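Local coordinates for acyl-coenzyme A oxidase 1 (Yarrowia lipolytica, PDB 5Y9D), which catalyses the FAD-dependent oxidation of 2,3-saturated acyl-CoAs by oxygen to (2E)-enoyl-CoAs and hydrogen peroxide in peroxisomal fatty acid beta-oxidation, at residues N132-G137 / T462-N467; G164-T169 / G306-G311. All blocks are in the same frame, centred on the assembly; numbering follows the deposited sequence.

Contact 1 of 2, residues N132-G137 / T462-N467; sequences NNLFIG and TWEGDN. With FAD (flavin-adenine dinucleotide), chain C.
N133 and L134, neighbours on helix 122-142, both face the carboxylate of E464, the residue assigned by similarity as the proton acceptor of this acyl-CoA oxidase. N133 comes first. With CG anti to the backbone N (chi1 170°), its amide points off the helix toward the glutamate, and ND2 stops 3.9 Å from E464 OE2. The amide and carboxylate planes are nearly coplanar, 22° apart, yet no hydrogen bond forms; the amide is turned so that OD1 takes a weak hydrogen bond from R310 NE. L134 follows, coming against E464 from the opposite direction: its CD2 methyl lies 3.7 Å from the same OE2. Further on, G137 N closes the helical turn onto N133 O.

E464 reaches this helix through a chain extended beyond CG, from a left-handed backbone conformation in the loop 462-467. G465, next in the chain, has backbone angles that suit a residue without a side chain. K421 NZ gathers the loop by bonding to W463 O, G465 O and N467 OD1. The same loop also holds FAD. The edge of the W463 indole meets the flavin in the indole plane, CE3 lying 3.2 Å from FAD C6. D466, N-cap of helix 467-486, accepts a hydrogen bond from the adenosine ribose, with D466 OD2 2.6 Å from FAD O2B.

E464 OE2 stands 8.0 Å from FAD N5. Acyl-CoA dehydrogenases and oxidases bind the acyl chain between base and flavin, and this separation is consistent with that arrangement. Across the contact OE2 meets one methyl and one distant amide nitrogen without a hydrogen bond, so helix 122-142 borders the probable catalytic base without tying down that oxygen.

Contact 2 of 2, residues G164-T169 / G306-G311; sequences GCFAMT and GALIRG. With FAD (flavin-adenine dinucleotide), chain C.
F166 and M168 meet a single leucine, L308, where the beta domain of the acyl-CoA dehydrogenase fold abuts the helical C-alpha1 region. F166 CZ touches L308 CD2 at 3.7 Å, the methyl arriving obliquely to the ring. M168 and L308 reach toward each other tip to tip, with M168 SD 3.9 Å from L308 CD1. The leucine thus divides its two methyls between the two residues, and the contact is buried and wholly apolar.

The same short segment grips the pyrimidine end of the flavin. FAD N3 donates to F166 O at 3.2 Å (151°). FAD O2 accepts a nearly straight hydrogen bond from T169 N (3.1 Å, 165°) and a weak one from M168 N. Two N-H groups on one carbonyl oxygen would be expected to favour negative charge over the N1-C2=O2 part of the reduced flavin.

The F166 side chain leaves the strand with CG anti to the backbone N (chi1 -179°), which brings the ring's edge to the pyrimidine, FAD N3 lying in the ring plane. An alanine here would remove the ring that L308 CD2 packs on, and a gap would probably open between strand and helix beside the pyrimidine.

Farther out, F220 of strand 216-225 meets the F166 ring with planes about 60° apart, and L134 and S138 of helix 122-142 also touch it. Strand 166-167 pairs in parallel with strand 216-225, and K204 NZ bonds to both A167 O and M168 O, fixing the path of the chain as it passes the flavin. At the end of that path T169 sets its hydroxyl on the ring: OG1 donates to FAD N1 at 2.6 Å.

Contacts 1 and 2 are nested: along the chain come 132-137, 164-169, 306-311 and 462-467, so the second pair lies inside the loop closed by the first. Their centres are about 4 Å apart. Helix 122-142, the beta domain and helix 306-334 converge here with the loop before helix 467-486. L134 touches L308, and F135 CD1 lies 3.3 Å from C165 O. Both contacts line FAD, contact 2 at the pyrimidine and contact 1 along the benzenoid ring, ribityl chain and adenosine ribose; R337, R360, Q437 and G441 of the second subunit also hydrogen-bond FAD, so the site spans two chains in this assembly.

Contact 1 of 2, residues N132-G137 / T462-N467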
ATOM      1  N   ASN A 132     -22.738   6.087  16.644  1.00 32.49           N
ATOM      2  CA  ASN A 132     -23.128   4.998  17.508  1.00 31.18           C
ATOM      3  C   ASN A 132     -21.936   4.452  18.292  1.00 32.77           C
ATOM      4  O   ASN A 132     -22.117   4.028  19.402  1.00 35.12           O
ATOM      5  CB  ASN A 132     -23.839   3.964  16.660  1.00 32.91           C
ATOM      6  CG  ASN A 132     -23.572   2.574  17.092  1.00 34.48           C
ATOM      7  OD1 ASN A 132     -22.739   1.890  16.522  1.00 37.29           O
ATOM      8  ND2 ASN A 132     -24.283   2.137  18.097  1.00 37.40           N
ATOM      9  N   ASN A 133     -20.724   4.530  17.748  1.00 33.85           N
ATOM     10  CA  ASN A 133     -19.472   4.179  18.491  1.00 37.40           C
ATOM     11  C   ASN A 133     -18.855   5.420  19.159  1.00 34.48           C
ATOM     12  O   ASN A 133     -18.820   5.512  20.370  1.00 38.50           O
ATOM     13  CB  ASN A 133     -18.441   3.445  17.562  1.00 39.84           C
ATOM     14  CG  ASN A 133     -17.036   3.274  18.187  1.00 46.46           C
ATOM     15  OD1 ASN A 133     -16.889   2.745  19.290  1.00 54.63           O
ATOM     16  ND2 ASN A 133     -15.989   3.671  17.440  1.00 48.34           N
ATOM     17  N   LEU A 134     -18.402   6.393  18.376  1.00 32.51           N
ATOM     18  CA  LEU A 134     -17.655   7.521  18.925  1.00 30.44           C
ATOM     19  C   LEU A 134     -18.493   8.513  19.705  1.00 28.97           C
ATOM     20  O   LEU A 134     -18.148   8.857  20.815  1.00 28.71           O
ATOM     21  CB  LEU A 134     -16.915   8.239  17.816  1.00 31.56           C
ATOM     22  CG  LEU A 134     -15.821   7.373  17.182  1.00 32.46           C
ATOM     23  CD1 LEU A 134     -15.130   8.112  16.049  1.00 34.14           C
ATOM     24  CD2 LEU A 134     -14.815   6.966  18.236  1.00 31.66           C
ATOM     25  N   PHE A 135     -19.611   8.943  19.141  1.00 27.35           N
ATOM     26  CA  PHE A 135     -20.389   9.978  19.767  1.00 27.30           C
ATOM     27  C   PHE A 135     -21.120   9.444  20.992  1.00 27.76           C
ATOM     28  O   PHE A 135     -21.066  10.046  22.070  1.00 26.48           O
ATOM     29  CB  PHE A 135     -21.375  10.632  18.788  1.00 27.20           C
ATOM     30  CG  PHE A 135     -22.367  11.483  19.465  1.00 26.58           C
ATOM     31  CD1 PHE A 135     -22.064  12.781  19.776  1.00 26.41           C
ATOM     32  CD2 PHE A 135     -23.557  10.950  19.909  1.00 28.31           C
ATOM     33  CE1 PHE A 135     -22.962  13.573  20.453  1.00 27.54           C
ATOM     34  CE2 PHE A 135     -24.466  11.735  20.608  1.00 28.90           C
ATOM     35  CZ  PHE A 135     -24.165  13.056  20.869  1.00 28.61           C
ATOM     36  N   ILE A 136     -21.798   8.319  20.816  1.00 29.64           N
ATOM     37  CA  ILE A 136     -22.588   7.718  21.890  1.00 29.83           C
ATOM     38  C   ILE A 136     -21.698   7.217  22.995  1.00 30.81           C
ATOM     39  O   ILE A 136     -22.023   7.397  24.180  1.00 31.99           O
ATOM     40  CB  ILE A 136     -23.471   6.584  21.346  1.00 30.25           C
ATOM     41  CG1 ILE A 136     -24.665   7.203  20.625  1.00 29.26           C
ATOM     42  CG2 ILE A 136     -23.925   5.608  22.443  1.00 30.47           C
ATOM     43  CD1 ILE A 136     -25.582   7.989  21.518  1.00 28.75           C
ATOM     44  N   GLY A 137     -20.571   6.618  22.611  1.00 30.99           N
ATOM     45  CA  GLY A 137     -19.631   6.046  23.582  1.00 31.93           C
ATOM     46  C   GLY A 137     -19.062   7.119  24.486  1.00 32.94           C
ATOM     47  O   GLY A 137     -18.825   6.876  25.672  1.00 33.36           O
ATOM     48  N   THR A 462      -3.921   5.136  10.619  1.00 31.99           N
ATOM     49  CA  THR A 462      -3.736   6.540  10.914  1.00 30.55           C
ATOM     50  C   THR A 462      -4.665   7.084  11.975  1.00 31.84           C
ATOM     51  O   THR A 462      -4.245   7.787  12.853  1.00 37.02           O
ATOM     52  CB  THR A 462      -3.933   7.347   9.626  1.00 29.71           C
ATOM     53  OG1 THR A 462      -2.945   6.951   8.682  1.00 29.56           O
ATOM     54  CG2 THR A 462      -3.842   8.819   9.870  1.00 29.04           C
ATOM     55  N   TRP A 463      -5.947   6.804  11.839  1.00 33.50           N
ATOM     56  CA  TRP A 463      -6.958   7.357  12.724  1.00 35.12           C
ATOM     57  C   TRP A 463      -7.165   6.599  14.014  1.00 33.96           C
ATOM     58  O   TRP A 463      -6.786   5.460  14.133  1.00 37.42           O
ATOM     59  CB  TRP A 463      -8.273   7.588  11.993  1.00 36.68           C
ATOM     60  CG  TRP A 463      -9.053   6.363  11.711  1.00 40.15           C
ATOM     61  CD1 TRP A 463      -8.863   5.142  12.241  1.00 39.74           C
ATOM     62  CD2 TRP A 463     -10.150   6.243  10.808  1.00 43.90           C
ATOM     63  NE1 TRP A 463      -9.772   4.267  11.748  1.00 40.20           N
ATOM     64  CE2 TRP A 463     -10.581   4.919  10.861  1.00 42.77           C
ATOM     65  CE3 TRP A 463     -10.815   7.132   9.971  1.00 42.49           C
ATOM     66  CZ2 TRP A 463     -11.639   4.455  10.096  1.00 45.08           C
ATOM     67  CZ3 TRP A 463     -11.863   6.675   9.228  1.00 44.25           C
ATOM     68  CH2 TRP A 463     -12.267   5.349   9.291  1.00 46.66           C
ATOM     69  N   GLU A 464      -7.792   7.252  14.975  1.00 34.13           N
ATOM     70  CA  GLU A 464      -7.908   6.711  16.311  1.00 33.12           C
ATOM     71  C   GLU A 464      -6.537   6.304  16.871  1.00 33.65           C
ATOM     72  O   GLU A 464      -6.392   5.240  17.502  1.00 32.32           O
ATOM     73  CB  GLU A 464      -8.830   5.520  16.295  1.00 38.08           C
ATOM     74  CG  GLU A 464     -10.268   5.836  15.975  1.00 40.30           C
ATOM     75  CD  GLU A 464     -11.201   4.864  16.639  1.00 45.58           C
ATOM     76  OE1 GLU A 464     -10.710   4.106  17.519  1.00 47.48           O
ATOM     77  OE2 GLU A 464     -12.405   4.861  16.282  1.00 50.04           O
ATOM     78  N   GLY A 465      -5.548   7.175  16.625  1.00 31.86           N
ATOM     79  CA  GLY A 465      -4.170   6.956  16.964  1.00 29.01           C
ATOM     80  C   GLY A 465      -3.345   6.607  15.746  1.00 28.07           C
ATOM     81  O   GLY A 465      -3.549   5.564  15.136  1.00 28.42           O
ATOM     82  N   ASP A 466      -2.412   7.484  15.398  1.00 27.43           N
ATOM     83  CA  ASP A 466      -1.420   7.219  14.380  1.00 28.68           C
ATOM     84  C   ASP A 466      -0.601   6.036  14.869  1.00 29.37           C
ATOM     85  O   ASP A 466      -0.153   6.000  16.013  1.00 29.72           O
ATOM     86  CB  ASP A 466      -0.521   8.445  14.213  1.00 30.57           C
ATOM     87  CG  ASP A 466       0.648   8.206  13.251  1.00 32.24           C
ATOM     88  OD1 ASP A 466       0.419   8.311  12.028  1.00 35.54           O
ATOM     89  OD2 ASP A 466       1.783   7.942  13.712  1.00 29.56           O
ATOM     90  N   ASN A 467      -0.411   5.048  14.019  1.00 29.31           N
ATOM     91  CA  ASN A 467       0.214   3.793  14.484  1.00 29.47           C
ATOM     92  C   ASN A 467       1.597   3.976  15.151  1.00 28.75           C
ATOM     93  O   ASN A 467       1.852   3.402  16.212  1.00 25.83           O
ATOM     94  CB  ASN A 467       0.312   2.788  13.332  1.00 27.60           C
ATOM     95  CG  ASN A 467      -0.967   2.014  13.117  1.00 27.01           C
ATOM     96  OD1 ASN A 467      -1.989   2.253  13.761  1.00 26.35           O
ATOM     97  ND2 ASN A 467      -0.908   1.046  12.213  1.00 28.41           N
TER
HETATM   98  PA  FAD C 701       0.248  14.046  13.461  1.00 27.47           P
HETATM   99  O1A FAD C 701       0.371  15.419  12.965  1.00 28.93           O
HETATM  100  O2A FAD C 701       0.107  13.756  14.891  1.00 31.36           O
HETATM  101  O5B FAD C 701       1.481  13.240  12.929  1.00 26.96           O
HETATM  102  C5B FAD C 701       2.092  13.441  11.670  1.00 27.38           C
HETATM  103  C4B FAD C 701       3.258  12.481  11.500  1.00 28.49           C
HETATM  104  O4B FAD C 701       4.271  12.783  12.443  1.00 28.79           O
HETATM  105  C3B FAD C 701       2.851  11.055  11.768  1.00 29.91           C
HETATM  106  O3B FAD C 701       3.455  10.206  10.814  1.00 34.55           O
HETATM  107  C2B FAD C 701       3.427  10.717  13.110  1.00 28.02           C
HETATM  108  O2B FAD C 701       3.833   9.365  13.130  1.00 26.24           O
HETATM  109  C1B FAD C 701       4.598  11.655  13.229  1.00 27.16           C
HETATM  110  N9A FAD C 701       4.754  12.041  14.635  1.00 26.99           N
HETATM  111  C8A FAD C 701       3.890  12.745  15.354  1.00 26.78           C
HETATM  112  N7A FAD C 701       4.331  12.910  16.601  1.00 26.95           N
HETATM  113  C5A FAD C 701       5.510  12.299  16.697  1.00 28.95           C
HETATM  114  C6A FAD C 701       6.526  12.080  17.745  1.00 28.70           C
HETATM  115  N6A FAD C 701       6.373  12.567  18.981  1.00 27.76           N
HETATM  116  N1A FAD C 701       7.613  11.386  17.422  1.00 28.17           N
HETATM  117  C2A FAD C 701       7.784  10.898  16.207  1.00 27.08           C
HETATM  118  N3A FAD C 701       6.916  11.046  15.213  1.00 27.64           N
HETATM  119  C4A FAD C 701       5.779  11.725  15.394  1.00 27.45           C
HETATM  120  N1  FAD C 701     -10.651  12.665  13.910  1.00 22.26           N
HETATM  121  C2  FAD C 701     -11.737  12.832  14.661  1.00 23.09           C
HETATM  122  O2  FAD C 701     -11.620  13.395  15.741  1.00 25.96           O
HETATM  123  N3  FAD C 701     -12.938  12.419  14.286  1.00 23.13           N
HETATM  124  C4  FAD C 701     -13.146  11.803  13.140  1.00 22.34           C
HETATM  125  O4  FAD C 701     -14.261  11.432  12.806  1.00 19.68           O
HETATM  126  C4X FAD C 701     -12.008  11.575  12.259  1.00 22.67           C
HETATM  127  N5  FAD C 701     -12.151  10.962  11.096  1.00 22.03           N
HETATM  128  C5X FAD C 701     -11.103  10.779  10.309  1.00 25.35           C
HETATM  129  C6  FAD C 701     -11.295  10.164   9.105  1.00 24.19           C
HETATM  130  C7  FAD C 701     -10.243   9.963   8.269  1.00 24.60           C
HETATM  131  C7M FAD C 701     -10.486   9.262   6.967  1.00 25.75           C
HETATM  132  C8  FAD C 701      -8.895  10.410   8.678  1.00 24.94           C
HETATM  133  C8M FAD C 701      -7.703  10.209   7.801  1.00 25.26           C
HETATM  134  C9  FAD C 701      -8.702  11.027   9.883  1.00 24.71           C
HETATM  135  C9A FAD C 701      -9.764  11.237  10.712  1.00 25.28           C
HETATM  136  N10 FAD C 701      -9.589  11.873  11.938  1.00 25.05           N
HETATM  137  C10 FAD C 701     -10.711  12.057  12.727  1.00 23.34           C
HETATM  138  C1' FAD C 701      -8.284  12.349  12.378  1.00 26.85           C
HETATM  139  C2' FAD C 701      -7.308  11.219  12.662  1.00 26.89           C
HETATM  140  O2' FAD C 701      -7.556  10.658  13.933  1.00 24.79           O
HETATM  141  C3' FAD C 701      -5.902  11.767  12.601  1.00 28.28           C
HETATM  142  O3' FAD C 701      -5.469  11.653  11.262  1.00 31.86           O
HETATM  143  C4' FAD C 701      -4.919  10.991  13.439  1.00 31.24           C
HETATM  144  O4' FAD C 701      -5.165  11.217  14.820  1.00 35.09           O
HETATM  145  C5' FAD C 701      -3.497  11.398  13.091  1.00 34.14           C
HETATM  146  O5' FAD C 701      -3.287  12.733  13.480  1.00 32.39           O
HETATM  147  P   FAD C 701      -2.431  13.762  12.658  1.00 30.67           P
HETATM  148  O1P FAD C 701      -2.734  13.675  11.246  1.00 32.65           O
HETATM  149  O2P FAD C 701      -2.609  15.022  13.382  1.00 32.64           O
HETATM  150  O3P FAD C 701      -0.937  13.280  12.758  1.00 31.55           O

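Contact 2 of 2, residues G164-T169 / G306-G311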
ATOM      1  N   GLY A 164     -25.147  12.246  15.653  1.00 21.40           N
ATOM      2  CA  GLY A 164     -24.027  12.714  16.409  1.00 22.15           C
ATOM      3  C   GLY A 164     -22.754  12.575  15.622  1.00 23.37           C
ATOM      4  O   GLY A 164     -22.708  11.841  14.636  1.00 24.76           O
ATOM      5  N   CYS A 165     -21.721  13.289  16.044  1.00 22.75           N
ATOM      6  CA  CYS A 165     -20.368  13.093  15.504  1.00 23.35           C
ATOM      7  C   CYS A 165     -19.331  13.433  16.582  1.00 23.18           C
ATOM      8  O   CYS A 165     -19.685  13.817  17.699  1.00 24.08           O
ATOM      9  CB  CYS A 165     -20.154  13.945  14.261  1.00 22.20           C
ATOM     10  SG  CYS A 165     -20.022  15.718  14.629  1.00 25.20           S
ATOM     11  N   PHE A 166     -18.058  13.322  16.245  1.00 23.22           N
ATOM     12  CA  PHE A 166     -16.981  13.288  17.241  1.00 24.29           C
ATOM     13  C   PHE A 166     -15.902  14.251  16.811  1.00 21.57           C
ATOM     14  O   PHE A 166     -15.135  13.964  15.934  1.00 21.74           O
ATOM     15  CB  PHE A 166     -16.469  11.840  17.319  1.00 26.69           C
ATOM     16  CG  PHE A 166     -15.362  11.599  18.319  1.00 28.14           C
ATOM     17  CD1 PHE A 166     -15.648  11.135  19.583  1.00 29.28           C
ATOM     18  CD2 PHE A 166     -14.035  11.724  17.951  1.00 31.65           C
ATOM     19  CE1 PHE A 166     -14.646  10.857  20.483  1.00 29.11           C
ATOM     20  CE2 PHE A 166     -13.012  11.426  18.848  1.00 31.11           C
ATOM     21  CZ  PHE A 166     -13.327  11.004  20.110  1.00 30.11           C
ATOM     22  N   ALA A 167     -15.865  15.422  17.411  1.00 21.95           N
ATOM     23  CA  ALA A 167     -15.006  16.505  16.921  1.00 21.38           C
ATOM     24  C   ALA A 167     -13.804  16.713  17.808  1.00 21.76           C
ATOM     25  O   ALA A 167     -13.759  17.638  18.600  1.00 22.81           O
ATOM     26  CB  ALA A 167     -15.813  17.790  16.775  1.00 21.04           C
ATOM     27  N   MET A 168     -12.812  15.849  17.646  1.00 23.89           N
ATOM     28  CA  MET A 168     -11.598  15.890  18.433  1.00 24.91           C
ATOM     29  C   MET A 168     -10.462  16.558  17.671  1.00 25.51           C
ATOM     30  O   MET A 168      -9.889  17.516  18.138  1.00 26.56           O
ATOM     31  CB  MET A 168     -11.199  14.465  18.787  1.00 27.29           C
ATOM     32  CG  MET A 168      -9.816  14.354  19.413  1.00 30.37           C
ATOM     33  SD  MET A 168      -9.514  12.739  20.137  1.00 34.26           S
ATOM     34  CE  MET A 168     -10.384  13.008  21.669  1.00 38.57           C
ATOM     35  N   THR A 169     -10.141  16.004  16.499  1.00 26.51           N
ATOM     36  CA  THR A 169      -8.997  16.385  15.658  1.00 24.71           C
ATOM     37  C   THR A 169      -9.099  17.779  15.097  1.00 23.14           C
ATOM     38  O   THR A 169     -10.156  18.188  14.719  1.00 23.77           O
ATOM     39  CB  THR A 169      -8.919  15.406  14.473  1.00 26.76           C
ATOM     40  OG1 THR A 169      -8.704  14.104  14.983  1.00 29.30           O
ATOM     41  CG2 THR A 169      -7.788  15.707  13.518  1.00 29.83           C
ATOM     42  N   GLY A 306     -12.072   7.603  26.380  1.00 56.86           N
ATOM     43  CA  GLY A 306     -12.537   6.245  26.644  1.00 58.69           C
ATOM     44  C   GLY A 306     -13.139   5.548  25.437  1.00 59.53           C
ATOM     45  O   GLY A 306     -12.964   4.336  25.260  1.00 60.78           O
ATOM     46  N   ALA A 307     -13.842   6.317  24.605  1.00 62.05           N
ATOM     47  CA  ALA A 307     -14.493   5.803  23.376  1.00 60.41           C
ATOM     48  C   ALA A 307     -13.489   5.317  22.319  1.00 55.00           C
ATOM     49  O   ALA A 307     -13.785   4.398  21.539  1.00 51.20           O
ATOM     50  CB  ALA A 307     -15.417   6.867  22.776  1.00 58.72           C
ATOM     51  N   LEU A 308     -12.304   5.934  22.315  1.00 50.93           N
ATOM     52  CA  LEU A 308     -11.248   5.577  21.373  1.00 47.74           C
ATOM     53  C   LEU A 308     -10.706   4.176  21.597  1.00 46.32           C
ATOM     54  O   LEU A 308     -10.268   3.530  20.643  1.00 44.95           O
ATOM     55  CB  LEU A 308     -10.108   6.593  21.430  1.00 47.85           C
ATOM     56  CG  LEU A 308     -10.490   8.022  20.983  1.00 48.73           C
ATOM     57  CD1 LEU A 308      -9.283   8.966  21.013  1.00 46.92           C
ATOM     58  CD2 LEU A 308     -11.139   8.007  19.602  1.00 46.39           C
ATOM     59  N   ILE A 309     -10.734   3.709  22.846  1.00 46.53           N
ATOM     60  CA  ILE A 309     -10.207   2.399  23.166  1.00 46.14           C
ATOM     61  C   ILE A 309     -11.152   1.393  22.552  1.00 43.40           C
ATOM     62  O   ILE A 309     -10.698   0.434  21.941  1.00 41.93           O
ATOM     63  CB  ILE A 309     -10.052   2.120  24.680  1.00 51.69           C
ATOM     64  CG1 ILE A 309      -9.229   3.209  25.389  1.00 54.84           C
ATOM     65  CG2 ILE A 309      -9.334   0.792  24.924  1.00 51.90           C
ATOM     66  CD1 ILE A 309      -9.415   3.206  26.908  1.00 52.79           C
ATOM     67  N   ARG A 310     -12.460   1.616  22.671  1.00 42.67           N
ATOM     68  CA  ARG A 310     -13.420   0.664  22.090  1.00 42.40           C
ATOM     69  C   ARG A 310     -13.036   0.302  20.656  1.00 41.69           C
ATOM     70  O   ARG A 310     -12.941  -0.872  20.318  1.00 46.01           O
ATOM     71  CB  ARG A 310     -14.857   1.203  22.095  1.00 42.97           C
ATOM     72  CG  ARG A 310     -15.894   0.195  21.621  1.00 43.49           C
ATOM     73  CD  ARG A 310     -17.323   0.672  21.809  1.00 47.48           C
ATOM     74  NE  ARG A 310     -18.151   0.246  20.669  1.00 54.46           N
ATOM     75  CZ  ARG A 310     -19.264  -0.499  20.724  1.00 59.14           C
ATOM     76  NH1 ARG A 310     -19.781  -0.932  21.882  1.00 59.61           N
ATOM     77  NH2 ARG A 310     -19.885  -0.811  19.590  1.00 58.70           N
ATOM     78  N   GLY A 311     -12.821   1.313  19.819  1.00 37.30           N
ATOM     79  CA  GLY A 311     -12.623   1.099  18.406  1.00 34.47           C
ATOM     80  C   GLY A 311     -11.232   0.645  18.026  1.00 36.78           C
ATOM     81  O   GLY A 311     -11.039   0.155  16.913  1.00 39.20           O
TER
HETATM   82  PA  FAD C 701       0.248  14.046  13.461  1.00 27.47           P
HETATM   83  O1A FAD C 701       0.371  15.419  12.965  1.00 28.93           O
HETATM   84  O2A FAD C 701       0.107  13.756  14.891  1.00 31.36           O
HETATM   85  O5B FAD C 701       1.481  13.240  12.929  1.00 26.96           O
HETATM   86  C5B FAD C 701       2.092  13.441  11.670  1.00 27.38           C
HETATM   87  C4B FAD C 701       3.258  12.481  11.500  1.00 28.49           C
HETATM   88  O4B FAD C 701       4.271  12.783  12.443  1.00 28.79           O
HETATM   89  C3B FAD C 701       2.851  11.055  11.768  1.00 29.91           C
HETATM   90  O3B FAD C 701       3.455  10.206  10.814  1.00 34.55           O
HETATM   91  C2B FAD C 701       3.427  10.717  13.110  1.00 28.02           C
HETATM   92  O2B FAD C 701       3.833   9.365  13.130  1.00 26.24           O
HETATM   93  C1B FAD C 701       4.598  11.655  13.229  1.00 27.16           C
HETATM   94  N9A FAD C 701       4.754  12.041  14.635  1.00 26.99           N
HETATM   95  C8A FAD C 701       3.890  12.745  15.354  1.00 26.78           C
HETATM   96  N7A FAD C 701       4.331  12.910  16.601  1.00 26.95           N
HETATM   97  C5A FAD C 701       5.510  12.299  16.697  1.00 28.95           C
HETATM   98  C6A FAD C 701       6.526  12.080  17.745  1.00 28.70           C
HETATM   99  N6A FAD C 701       6.373  12.567  18.981  1.00 27.76           N
HETATM  100  N1A FAD C 701       7.613  11.386  17.422  1.00 28.17           N
HETATM  101  C2A FAD C 701       7.784  10.898  16.207  1.00 27.08           C
HETATM  102  N3A FAD C 701       6.916  11.046  15.213  1.00 27.64           N
HETATM  103  C4A FAD C 701       5.779  11.725  15.394  1.00 27.45           C
HETATM  104  N1  FAD C 701     -10.651  12.665  13.910  1.00 22.26           N
HETATM  105  C2  FAD C 701     -11.737  12.832  14.661  1.00 23.09           C
HETATM  106  O2  FAD C 701     -11.620  13.395  15.741  1.00 25.96           O
HETATM  107  N3  FAD C 701     -12.938  12.419  14.286  1.00 23.13           N
HETATM  108  C4  FAD C 701     -13.146  11.803  13.140  1.00 22.34           C
HETATM  109  O4  FAD C 701     -14.261  11.432  12.806  1.00 19.68           O
HETATM  110  C4X FAD C 701     -12.008  11.575  12.259  1.00 22.67           C
HETATM  111  N5  FAD C 701     -12.151  10.962  11.096  1.00 22.03           N
HETATM  112  C5X FAD C 701     -11.103  10.779  10.309  1.00 25.35           C
HETATM  113  C6  FAD C 701     -11.295  10.164   9.105  1.00 24.19           C
HETATM  114  C7  FAD C 701     -10.243   9.963   8.269  1.00 24.60           C
HETATM  115  C7M FAD C 701     -10.486   9.262   6.967  1.00 25.75           C
HETATM  116  C8  FAD C 701      -8.895  10.410   8.678  1.00 24.94           C
HETATM  117  C8M FAD C 701      -7.703  10.209   7.801  1.00 25.26           C
HETATM  118  C9  FAD C 701      -8.702  11.027   9.883  1.00 24.71           C
HETATM  119  C9A FAD C 701      -9.764  11.237  10.712  1.00 25.28           C
HETATM  120  N10 FAD C 701      -9.589  11.873  11.938  1.00 25.05           N
HETATM  121  C10 FAD C 701     -10.711  12.057  12.727  1.00 23.34           C
HETATM  122  C1' FAD C 701      -8.284  12.349  12.378  1.00 26.85           C
HETATM  123  C2' FAD C 701      -7.308  11.219  12.662  1.00 26.89           C
HETATM  124  O2' FAD C 701      -7.556  10.658  13.933  1.00 24.79           O
HETATM  125  C3' FAD C 701      -5.902  11.767  12.601  1.00 28.28           C
HETATM  126  O3' FAD C 701      -5.469  11.653  11.262  1.00 31.86           O
HETATM  127  C4' FAD C 701      -4.919  10.991  13.439  1.00 31.24           C
HETATM  128  O4' FAD C 701      -5.165  11.217  14.820  1.00 35.09           O
HETATM  129  C5' FAD C 701      -3.497  11.398  13.091  1.00 34.14           C
HETATM  130  O5' FAD C 701      -3.287  12.733  13.480  1.00 32.39           O
HETATM  131  P   FAD C 701      -2.431  13.762  12.658  1.00 30.67           P
HETATM  132  O1P FAD C 701      -2.734  13.675  11.246  1.00 32.65           O
HETATM  133  O2P FAD C 701      -2.609  15.022  13.382  1.00 32.64           O
HETATM  134  O3P FAD C 701      -0.937  13.280  12.758  1.00 31.55           O